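Local structure of surface protein SPB1 (Streptococcus agalactiae, 4UZG) at residues Thr16-Ile21 with Thr126-Leu131; Val49-Glu54 with Glu87-Thr92; Gly186-Leu191 with Ala215-Thr220. The protein forms the backbone of the group B streptococcus pilus 2b, as a subunit whose copies are probably joined covalently by sortase into the shaft. All blocks are in the same frame, centred on the assembly; numbering follows the deposited sequence. Where two conformers were deposited one is given.

From the N terminus, strand 16-26 is separated by more than a hundred residues from its partner, and interaction 1 closes this long loop when strand 121-131 returns beside it. Interaction 2 is nested inside: Val49-Glu54, at the start of strand 50-62, meets the turn between strands 81-87 and 90-96. The two contacts touch, because strands 121-131 and 50-62 are neighbours in one mixed sheet; Tyr127 packs on Leu52 there. Interaction 3 follows in series, closing a short loop within the later prealbumin-like domain. Its centre lies about 32 Å from that of interaction 1 and about 35 Å from that of interaction 2, and it touches neither.

Interaction 1. Residues Thr16-Ile21 with Thr126-Leu131; sequences TVKYTI and TYTGVL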
loop_
_atom_site.group_PDB
_atom_site.type_symbol
_atom_site.label_atom_id
_atom_site.label_comp_id
_atom_site.label_asym_id
_atom_site.label_seq_id
_atom_site.Cartn_x
_atom_site.Cartn_y
_atom_site.Cartn_z
ATOM N N THR A 16 -3.057 2.464 -6.521
ATOM C CA THR A 16 -3.940 1.307 -6.470
ATOM C C THR A 16 -3.157 0.110 -5.935
ATOM O O THR A 16 -2.102 -0.254 -6.474
ATOM C CB THR A 16 -4.484 0.990 -7.855
ATOM O OG1 THR A 16 -5.213 2.125 -8.318
ATOM C CG2 THR A 16 -5.399 -0.236 -7.825
ATOM N N VAL A 17 -3.687 -0.495 -4.880
ATOM C CA VAL A 17 -3.173 -1.704 -4.276
ATOM C C VAL A 17 -4.031 -2.861 -4.760
ATOM O O VAL A 17 -5.244 -2.844 -4.581
ATOM C CB VAL A 17 -3.269 -1.616 -2.738
ATOM C CG1 VAL A 17 -2.775 -2.903 -2.097
ATOM C CG2 VAL A 17 -2.491 -0.406 -2.205
ATOM N N LYS A 18 -3.428 -3.856 -5.417
ATOM C CA LYS A 18 -4.181 -5.056 -5.796
ATOM C C LYS A 18 -3.902 -6.154 -4.806
ATOM O O LYS A 18 -2.747 -6.566 -4.606
ATOM C CB LYS A 18 -3.886 -5.544 -7.206
ATOM C CG LYS A 18 -4.861 -6.647 -7.580
ATOM C CD LYS A 18 -4.918 -6.930 -9.070
ATOM C CE LYS A 18 -6.223 -7.629 -9.460
ATOM N NZ LYS A 18 -7.405 -6.741 -9.247
ATOM N N TYR A 19 -4.982 -6.590 -4.171
ATOM C CA TYR A 19 -4.969 -7.656 -3.190
ATOM C C TYR A 19 -5.417 -8.978 -3.801
ATOM O O TYR A 19 -6.304 -9.001 -4.662
ATOM C CB TYR A 19 -5.973 -7.337 -2.097
ATOM C CG TYR A 19 -5.647 -6.172 -1.184
ATOM C CD1 TYR A 19 -4.929 -6.372 -0.025
ATOM C CD2 TYR A 19 -6.102 -4.894 -1.445
ATOM C CE1 TYR A 19 -4.690 -5.349 0.871
ATOM C CE2 TYR A 19 -5.856 -3.844 -0.558
ATOM C CZ TYR A 19 -5.156 -4.070 0.599
ATOM O OH TYR A 19 -4.981 -3.016 1.462
ATOM N N THR A 20 -4.833 -10.068 -3.315
ATOM C CA THR A 20 -5.237 -11.411 -3.679
ATOM C C THR A 20 -5.424 -12.249 -2.418
ATOM O O THR A 20 -4.511 -12.333 -1.596
ATOM C CB THR A 20 -4.199 -12.094 -4.594
ATOM O OG1 THR A 20 -4.004 -11.285 -5.761
ATOM C CG2 THR A 20 -4.682 -13.465 -5.043
ATOM N N ILE A 21 -6.608 -12.843 -2.284
ATOM C CA ILE A 21 -6.897 -13.795 -1.216
ATOM C C ILE A 21 -6.982 -15.166 -1.874
ATOM O O ILE A 21 -7.737 -15.343 -2.830
ATOM C CB ILE A 21 -8.242 -13.493 -0.542
ATOM C CG1 ILE A 21 -8.237 -12.101 0.085
ATOM C CG2 ILE A 21 -8.557 -14.582 0.484
ATOM C CD1 ILE A 21 -9.648 -11.599 0.386
ATOM N N THR A 126 -9.607 -11.555 -5.995
ATOM C CA THR A 126 -8.771 -10.390 -6.181
ATOM C C THR A 126 -9.648 -9.154 -6.077
ATOM O O THR A 126 -10.826 -9.169 -6.444
ATOM C CB THR A 126 -8.049 -10.397 -7.517
ATOM O OG1 THR A 126 -8.985 -10.314 -8.588
ATOM C CG2 THR A 126 -7.191 -11.616 -7.676
ATOM N N TYR A 127 -9.079 -8.065 -5.558
ATOM C CA TYR A 127 -9.798 -6.807 -5.452
ATOM C C TYR A 127 -8.760 -5.704 -5.284
ATOM O O TYR A 127 -7.573 -5.990 -5.112
ATOM C CB TYR A 127 -10.801 -6.828 -4.275
ATOM C CG TYR A 127 -10.160 -6.827 -2.897
ATOM C CD1 TYR A 127 -9.752 -7.993 -2.279
ATOM C CD2 TYR A 127 -9.940 -5.633 -2.234
ATOM C CE1 TYR A 127 -9.146 -7.969 -1.029
ATOM C CE2 TYR A 127 -9.333 -5.600 -0.977
ATOM C CZ TYR A 127 -8.944 -6.776 -0.397
ATOM O OH TYR A 127 -8.334 -6.789 0.854
ATOM N N THR A 128 -9.201 -4.455 -5.336
ATOM C CA THR A 128 -8.282 -3.350 -5.185
ATOM C C THR A 128 -8.733 -2.370 -4.105
ATOM O O THR A 128 -9.900 -2.335 -3.690
ATOM C CB THR A 128 -8.074 -2.590 -6.510
ATOM O OG1 THR A 128 -9.333 -2.051 -6.903
ATOM C CG2 THR A 128 -7.522 -3.488 -7.592
ATOM N N GLY A 129 -7.764 -1.576 -3.660
ATOM C CA GLY A 129 -8.003 -0.430 -2.810
ATOM C C GLY A 129 -7.041 0.677 -3.211
ATOM O O GLY A 129 -6.180 0.484 -4.075
ATOM N N VAL A 130 -7.185 1.830 -2.584
ATOM C CA VAL A 130 -6.336 2.993 -2.852
ATOM C C VAL A 130 -5.671 3.442 -1.556
ATOM O O VAL A 130 -6.341 3.664 -0.547
ATOM C CB VAL A 130 -7.139 4.142 -3.494
ATOM C CG1 VAL A 130 -6.255 5.379 -3.680
ATOM C CG2 VAL A 130 -7.740 3.709 -4.829
ATOM N N LEU A 131 -4.340 3.538 -1.568
ATOM C CA LEU A 131 -3.600 3.972 -0.398
ATOM C C LEU A 131 -3.874 5.448 -0.130
ATOM O O LEU A 131 -3.823 6.259 -1.067
ATOM C CB LEU A 131 -2.101 3.724 -0.612
ATOM C CG LEU A 131 -1.183 3.956 0.590
ATOM C CD1 LEU A 131 -1.507 2.987 1.712
ATOM C CD2 LEU A 131 0.264 3.827 0.184
HETATM O O HOH W 1 -9.906 -7.767 -9.111
#
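Antiparallel pairing of Thr16-Ile21 with Thr126-Leu131 joins strand 16-26 to strand 121-131 in the large mixed sheet of this pilus protein. Two hydrogen-bonded pairs set the register, Val17 with Gly129 and Tyr19 with Tyr127, each contributing two backbone bonds; Tyr19 N reaches Tyr127 O at 2.8 Å. Thr16, Lys18 and Thr20 project from one face, whereas Val17, Tyr19 and Tyr127 occupy the buried one.

On that buried face the two tyrosines dominate. Their rings are nearly parallel, with planes 8° apart, but are slid past each other so that they barely overlap. What lies over the face of Tyr127 is Tyr19 CB, 3.6 Å from the ring centroid, a CH-pi contact. In return Tyr127 OH sits beneath the root of the Tyr19 ring, 3.4 Å from Tyr19 CG, and Val17 CG1 covers the opposite face of Tyr19. The offset goes with unlike first torsions: CG of Tyr19 is anti to its carbonyl carbon (chi1 -69°), while CG of Tyr127 is wedged between its backbone N and carbonyl carbon (chi1 70°). Ile21 CD1 meets the edge of the Tyr127 ring, 3.9 Å from CE1. Gly129 N lies at the edge of the Tyr19 ring. Asn147 and Met44 pack against both tyrosines.

Across the other face, Thr16 CG2 rests 3.8 Å from Thr128 CB, and Thr20 and Thr126 lie side by side. Thr128 OG1 turns instead to Asn53 on strand 50-62. A water bridge from Lys18 NZ to Thr126 OG1 is tentative, since Lys18 has alternative conformers. The chemistry is thus divided by face: aromatic and aliphatic carbon packs on the buried side, while threonines and a lysine line the more accessible one, leaving the backbone bonds to set the register.

Interaction 2. Residues Val49-Glu54 with Glu87-Thr92; sequences VVDLNE and ENNNFT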
loop_
_atom_site.group_PDB
_atom_site.type_symbol
_atom_site.label_atom_id
_atom_site.label_comp_id
_atom_site.label_asym_id
_atom_site.label_seq_id
_atom_site.Cartn_x
_atom_site.Cartn_y
_atom_site.Cartn_z
ATOM N N VAL A 49 -6.674 5.068 5.452
ATOM C CA VAL A 49 -5.406 4.374 5.259
ATOM C C VAL A 49 -5.405 3.606 3.939
ATOM O O VAL A 49 -4.544 3.847 3.082
ATOM C CB VAL A 49 -5.090 3.442 6.444
ATOM C CG1 VAL A 49 -3.842 2.607 6.161
ATOM C CG2 VAL A 49 -4.946 4.237 7.744
ATOM N N VAL A 50 -6.317 2.637 3.764
ATOM C CA VAL A 50 -6.539 2.042 2.449
ATOM C C VAL A 50 -8.041 2.016 2.221
ATOM O O VAL A 50 -8.787 1.403 3.000
ATOM C CB VAL A 50 -5.978 0.626 2.266
ATOM C CG1 VAL A 50 -6.197 0.177 0.816
ATOM C CG2 VAL A 50 -4.505 0.533 2.626
ATOM N N ASP A 51 -8.493 2.695 1.178
ATOM C CA ASP A 51 -9.909 2.812 0.847
ATOM C C ASP A 51 -10.260 1.712 -0.150
ATOM O O ASP A 51 -9.775 1.708 -1.284
ATOM C CB ASP A 51 -10.137 4.214 0.265
ATOM C CG ASP A 51 -11.573 4.536 -0.023
ATOM O OD1 ASP A 51 -12.367 3.601 -0.165
ATOM O OD2 ASP A 51 -11.893 5.749 -0.133
ATOM N N LEU A 52 -11.053 0.756 0.303
ATOM C CA LEU A 52 -11.515 -0.336 -0.548
ATOM C C LEU A 52 -12.181 0.202 -1.804
ATOM O O LEU A 52 -13.049 1.083 -1.711
ATOM C CB LEU A 52 -12.551 -1.160 0.229
ATOM C CG LEU A 52 -13.221 -2.326 -0.501
ATOM C CD1 LEU A 52 -12.225 -3.405 -0.881
ATOM C CD2 LEU A 52 -14.353 -2.892 0.364
ATOM N N ASN A 53 -11.851 -0.352 -2.969
ATOM C CA ASN A 53 -12.643 -0.102 -4.171
ATOM C C ASN A 53 -13.803 -1.087 -4.228
ATOM O O ASN A 53 -13.651 -2.228 -4.645
ATOM C CB ASN A 53 -11.797 -0.217 -5.443
ATOM C CG ASN A 53 -10.874 0.972 -5.666
ATOM O OD1 ASN A 53 -11.249 2.120 -5.429
ATOM N ND2 ASN A 53 -9.705 0.693 -6.188
ATOM N N GLU A 54 -14.957 -0.646 -3.774
ATOM C CA GLU A 54 -16.118 -1.500 -3.825
ATOM C C GLU A 54 -16.369 -1.904 -5.266
ATOM O O GLU A 54 -16.057 -1.174 -6.223
ATOM C CB GLU A 54 -17.354 -0.829 -3.205
ATOM C CG GLU A 54 -17.345 -0.746 -1.690
ATOM C CD GLU A 54 -16.444 0.310 -1.097
ATOM O OE1 GLU A 54 -15.966 1.211 -1.836
ATOM O OE2 GLU A 54 -16.259 0.232 0.134
ATOM N N GLU A 87 -19.782 -3.107 3.628
ATOM C CA GLU A 87 -20.148 -2.140 4.646
ATOM C C GLU A 87 -18.877 -1.595 5.268
ATOM O O GLU A 87 -17.973 -2.351 5.597
ATOM C CB GLU A 87 -20.979 -2.792 5.759
ATOM C CG GLU A 87 -22.365 -3.269 5.357
ATOM C CD GLU A 87 -23.137 -3.906 6.517
ATOM O OE1 GLU A 87 -22.517 -4.263 7.540
ATOM O OE2 GLU A 87 -24.371 -4.058 6.408
ATOM N N ASN A 88 -18.835 -0.288 5.476
ATOM C CA ASN A 88 -17.810 0.278 6.347
ATOM C C ASN A 88 -16.380 -0.019 5.879
ATOM O O ASN A 88 -15.502 -0.240 6.716
ATOM C CB ASN A 88 -17.987 -0.273 7.778
ATOM C CG ASN A 88 -19.324 0.080 8.381
ATOM O OD1 ASN A 88 -19.805 1.201 8.230
ATOM N ND2 ASN A 88 -19.941 -0.883 9.056
ATOM N N ASN A 89 -16.156 -0.036 4.575
ATOM C CA ASN A 89 -14.842 -0.280 3.968
ATOM C C ASN A 89 -14.401 -1.732 4.003
ATOM O O ASN A 89 -13.266 -2.040 3.639
ATOM C CB ASN A 89 -13.751 0.610 4.591
ATOM C CG ASN A 89 -12.577 0.865 3.649
ATOM O OD1 ASN A 89 -12.750 1.250 2.491
ATOM N ND2 ASN A 89 -11.363 0.678 4.167
ATOM N N ASN A 90 -15.309 -2.610 4.421
ATOM C CA ASN A 90 -15.074 -4.043 4.523
ATOM C C ASN A 90 -15.976 -4.794 3.545
ATOM O O ASN A 90 -16.912 -4.213 2.971
ATOM C CB ASN A 90 -15.353 -4.515 5.945
ATOM C CG ASN A 90 -14.543 -3.773 6.976
ATOM O OD1 ASN A 90 -13.370 -3.496 6.767
ATOM N ND2 ASN A 90 -15.164 -3.452 8.107
ATOM N N PHE A 91 -15.760 -6.105 3.393
ATOM C CA PHE A 91 -16.663 -6.904 2.586
ATOM C C PHE A 91 -16.735 -8.337 3.088
ATOM O O PHE A 91 -15.808 -8.841 3.727
ATOM C CB PHE A 91 -16.298 -6.868 1.099
ATOM C CG PHE A 91 -14.995 -7.552 0.738
ATOM C CD1 PHE A 91 -14.952 -8.902 0.486
ATOM C CD2 PHE A 91 -13.811 -6.819 0.650
ATOM C CE1 PHE A 91 -13.776 -9.525 0.138
ATOM C CE2 PHE A 91 -12.616 -7.430 0.294
ATOM C CZ PHE A 91 -12.588 -8.792 0.038
ATOM N N THR A 92 -17.847 -8.983 2.739
ATOM C CA THR A 92 -18.056 -10.398 2.927
ATOM C C THR A 92 -18.593 -10.976 1.632
ATOM O O THR A 92 -19.583 -10.486 1.096
ATOM C CB THR A 92 -19.088 -10.662 4.053
ATOM O OG1 THR A 92 -18.626 -10.067 5.259
ATOM C CG2 THR A 92 -19.306 -12.151 4.250
HETATM O O HOH W 2 -14.834 2.318 0.917
HETATM O O HOH W 3 -17.439 -1.340 2.111
#
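Val50 offers its carbonyl oxygen to the side chain of Asn89: Asn89 ND2 donates to Val50 O over 2.9 Å, nearly straight at 164° and lying close to the planes of both the amide and the carbonyl. The same nitrogen also binds Pro45 O, so two carbonyls hold the amide. Asp51 follows, starting out away from the hairpin, although its carboxylate bends back until OD1 is 3.6 Å from Asn89 OD1, two acceptors with no bond between them; the carboxylate and amide planes are steeply inclined to one another.

Leu52 then supplies the second bond, its N giving to Asn89 OD1 at 2.8 Å, with the N-H tilted from the amide plane. Asn89 therefore spans the backbone of Val50 and Leu52, its NH2 donating to one and its OD1 accepting from the other. Asn89 sits in a type I' turn, Glu87 to Asn90, that joins strands 81-87 and 90-96 in a tight beta hairpin. Asn88 and Asn89 take the positive phi angles that such a turn demands, and the extended first torsion of Asn89 (chi1 -154°) carries its amide outward to strand 50-62.

The side chain of Leu52 points toward the hairpin. Its CB is 3.3 Å from Asn89 OD1, and CD2 touches the edge of the Phe91 ring, 4.0 Å from Phe91 CD2, nearly at right angles to that side chain. The Phe91 ring also meets Tyr57 and stands edge-to-face with Tyr127. Asn89 O is buried here without a polar partner. Further on, Glu54 folds back at chi2 (76°). Its OE2 lies 2.6 Å from one water that also approaches Asn89 OD1, with more acceptors around it than it has protons; OE2 accepts a hydrogen bond from a second water, which also donates to Asn90 O.

Interaction 3. Residues Gly186-Leu191 with Ala215-Thr220; sequences GAIFVL and ATEYTT
Ile188 lays its CG2 methyl against the aliphatic part of Glu217, 3.7 Å from Glu217 CB, while its CG1 rests 3.8 Å from Thr219 OG1. Glu217 runs extended beyond CG, so its carboxylate also passes along Ile188 CG2. Two residues further along, Val190 CG1 packs against Thr216 O and the methyl of Ala215, with Ala215 CB 3.9 Å away; CG1 stands anti to the valine carbonyl carbon (chi1 -63°), which directs it there.

Beneath these side chains the backbones pair antiparallel. Phe189 and Tyr218 form a hydrogen-bonded pair, Tyr218 N to Phe189 O being almost straight at 176°. Their side chains go to the other face, where both touch Ile226 of strand 225-231, and Thr216 CG2 sits over one face of the Tyr218 ring. Past this pair the backbones no longer bond directly: a water accepts a hydrogen bond from Leu191 N at 2.9 Å and donates one to Thr216 O.

At the opposite end Thr220 closes the pairing. Its N donates to Ala187 O, and its own O receives Gly186 N at 2.9 Å in a straight bond. Because OG1 lies between the backbone N and the carbonyl carbon (chi1 61°), it turns back to the first segment and accepts from Ala187 N at 3.0 Å, while it also bonds to Leu184 O. The hydroxyl thereby links two points of the bend leading into the strand, where Gly186 adopts a positive phi angle. Such pairing of a short outer strand, 218-219, with strand 188-192, itself next to strand 234-240, belongs to the antiparallel sheet of the prealbumin-like domain, a fold that recurs in Gram-positive pilus proteins.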
loop_
_atom_site.group_PDB
_atom_site.type_symbol
_atom_site.label_atom_id
_atom_site.label_comp_id
_atom_site.label_asym_id
_atom_site.label_seq_id
_atom_site.Cartn_x
_atom_site.Cartn_y
_atom_site.Cartn_z
ATOM N N GLY A 186 14.278 27.756 5.820
ATOM C CA GLY A 186 13.956 28.614 4.702
ATOM C C GLY A 186 14.440 28.162 3.345
ATOM O O GLY A 186 14.161 28.848 2.365
ATOM N N ALA A 187 15.159 27.041 3.256
ATOM C CA ALA A 187 15.517 26.504 1.941
ATOM C C ALA A 187 14.274 25.890 1.312
ATOM O O ALA A 187 13.454 25.310 2.018
ATOM C CB ALA A 187 16.574 25.436 2.084
ATOM N N ILE A 188 14.150 26.016 -0.006
ATOM C CA ILE A 188 13.027 25.454 -0.728
ATOM C C ILE A 188 13.535 24.336 -1.628
ATOM O O ILE A 188 14.473 24.545 -2.411
ATOM C CB ILE A 188 12.262 26.500 -1.572
ATOM C CG1 ILE A 188 11.820 27.664 -0.674
ATOM C CG2 ILE A 188 11.073 25.854 -2.296
ATOM C CD1 ILE A 188 11.166 28.796 -1.423
ATOM N N PHE A 189 12.900 23.168 -1.531
ATOM C CA PHE A 189 13.199 22.009 -2.370
ATOM C C PHE A 189 11.964 21.534 -3.094
ATOM O O PHE A 189 10.831 21.669 -2.608
ATOM C CB PHE A 189 13.702 20.845 -1.507
ATOM C CG PHE A 189 15.113 21.006 -1.007
ATOM C CD1 PHE A 189 15.382 21.756 0.134
ATOM C CD2 PHE A 189 16.182 20.459 -1.688
ATOM C CE1 PHE A 189 16.663 21.907 0.586
ATOM C CE2 PHE A 189 17.469 20.629 -1.235
ATOM C CZ PHE A 189 17.719 21.367 -0.109
ATOM N N VAL A 190 12.208 20.908 -4.238
ATOM C CA VAL A 190 11.258 20.022 -4.881
ATOM C C VAL A 190 11.900 18.636 -4.978
ATOM O O VAL A 190 13.125 18.501 -4.899
ATOM C CB VAL A 190 10.803 20.551 -6.263
ATOM C CG1 VAL A 190 10.070 21.869 -6.103
ATOM C CG2 VAL A 190 11.952 20.682 -7.252
ATOM N N LEU A 191 11.059 17.622 -5.130
ATOM C CA LEU A 191 11.516 16.235 -5.224
ATOM C C LEU A 191 11.320 15.731 -6.645
ATOM O O LEU A 191 10.222 15.808 -7.193
ATOM C CB LEU A 191 10.758 15.339 -4.250
ATOM C CG LEU A 191 11.335 13.922 -4.101
ATOM C CD1 LEU A 191 12.661 13.957 -3.394
ATOM C CD2 LEU A 191 10.353 13.017 -3.352
ATOM N N ALA A 215 5.159 21.305 -9.408
ATOM C CA ALA A 215 5.684 20.628 -8.240
ATOM C C ALA A 215 5.301 21.323 -6.935
ATOM O O ALA A 215 5.186 22.542 -6.859
ATOM C CB ALA A 215 7.178 20.531 -8.318
ATOM N N THR A 216 5.182 20.524 -5.888
ATOM C CA THR A 216 5.028 21.036 -4.543
ATOM C C THR A 216 6.363 21.523 -4.009
ATOM O O THR A 216 7.350 20.805 -4.005
ATOM C CB THR A 216 4.500 19.924 -3.616
ATOM O OG1 THR A 216 3.241 19.458 -4.110
ATOM C CG2 THR A 216 4.379 20.409 -2.184
ATOM N N GLU A 217 6.402 22.772 -3.565
ATOM C CA GLU A 217 7.585 23.342 -2.933
ATOM C C GLU A 217 7.549 23.106 -1.429
ATOM O O GLU A 217 6.583 23.459 -0.758
ATOM C CB GLU A 217 7.672 24.845 -3.203
ATOM C CG GLU A 217 8.019 25.143 -4.640
ATOM C CD GLU A 217 8.366 26.605 -4.922
ATOM O OE1 GLU A 217 8.187 27.454 -4.033
ATOM O OE2 GLU A 217 8.840 26.911 -6.038
ATOM N N TYR A 218 8.630 22.531 -0.906
ATOM C CA TYR A 218 8.801 22.263 0.513
ATOM C C TYR A 218 9.845 23.217 1.068
ATOM O O TYR A 218 10.935 23.330 0.503
ATOM C CB TYR A 218 9.262 20.812 0.722
ATOM C CG TYR A 218 8.221 19.787 0.372
ATOM C CD1 TYR A 218 7.295 19.374 1.322
ATOM C CD2 TYR A 218 8.134 19.231 -0.905
ATOM C CE1 TYR A 218 6.326 18.421 1.005
ATOM C CE2 TYR A 218 7.160 18.304 -1.228
ATOM C CZ TYR A 218 6.275 17.878 -0.252
ATOM O OH TYR A 218 5.293 16.950 -0.575
ATOM N N THR A 219 9.540 23.853 2.195
ATOM C CA THR A 219 10.468 24.750 2.864
ATOM C C THR A 219 10.999 24.111 4.136
ATOM O O THR A 219 10.217 23.588 4.946
ATOM C CB THR A 219 9.753 26.090 3.201
ATOM O OG1 THR A 219 9.314 26.713 2.002
ATOM C CG2 THR A 219 10.688 27.039 3.872
ATOM N N THR A 220 12.310 24.182 4.352
ATOM C CA THR A 220 12.883 23.647 5.584
ATOM C C THR A 220 12.415 24.493 6.781
ATOM O O THR A 220 12.379 25.730 6.728
ATOM C CB THR A 220 14.407 23.537 5.536
ATOM O OG1 THR A 220 14.967 24.837 5.337
ATOM C CG2 THR A 220 14.857 22.597 4.427
HETATM O O HOH W 4 8.244 18.440 -5.140
#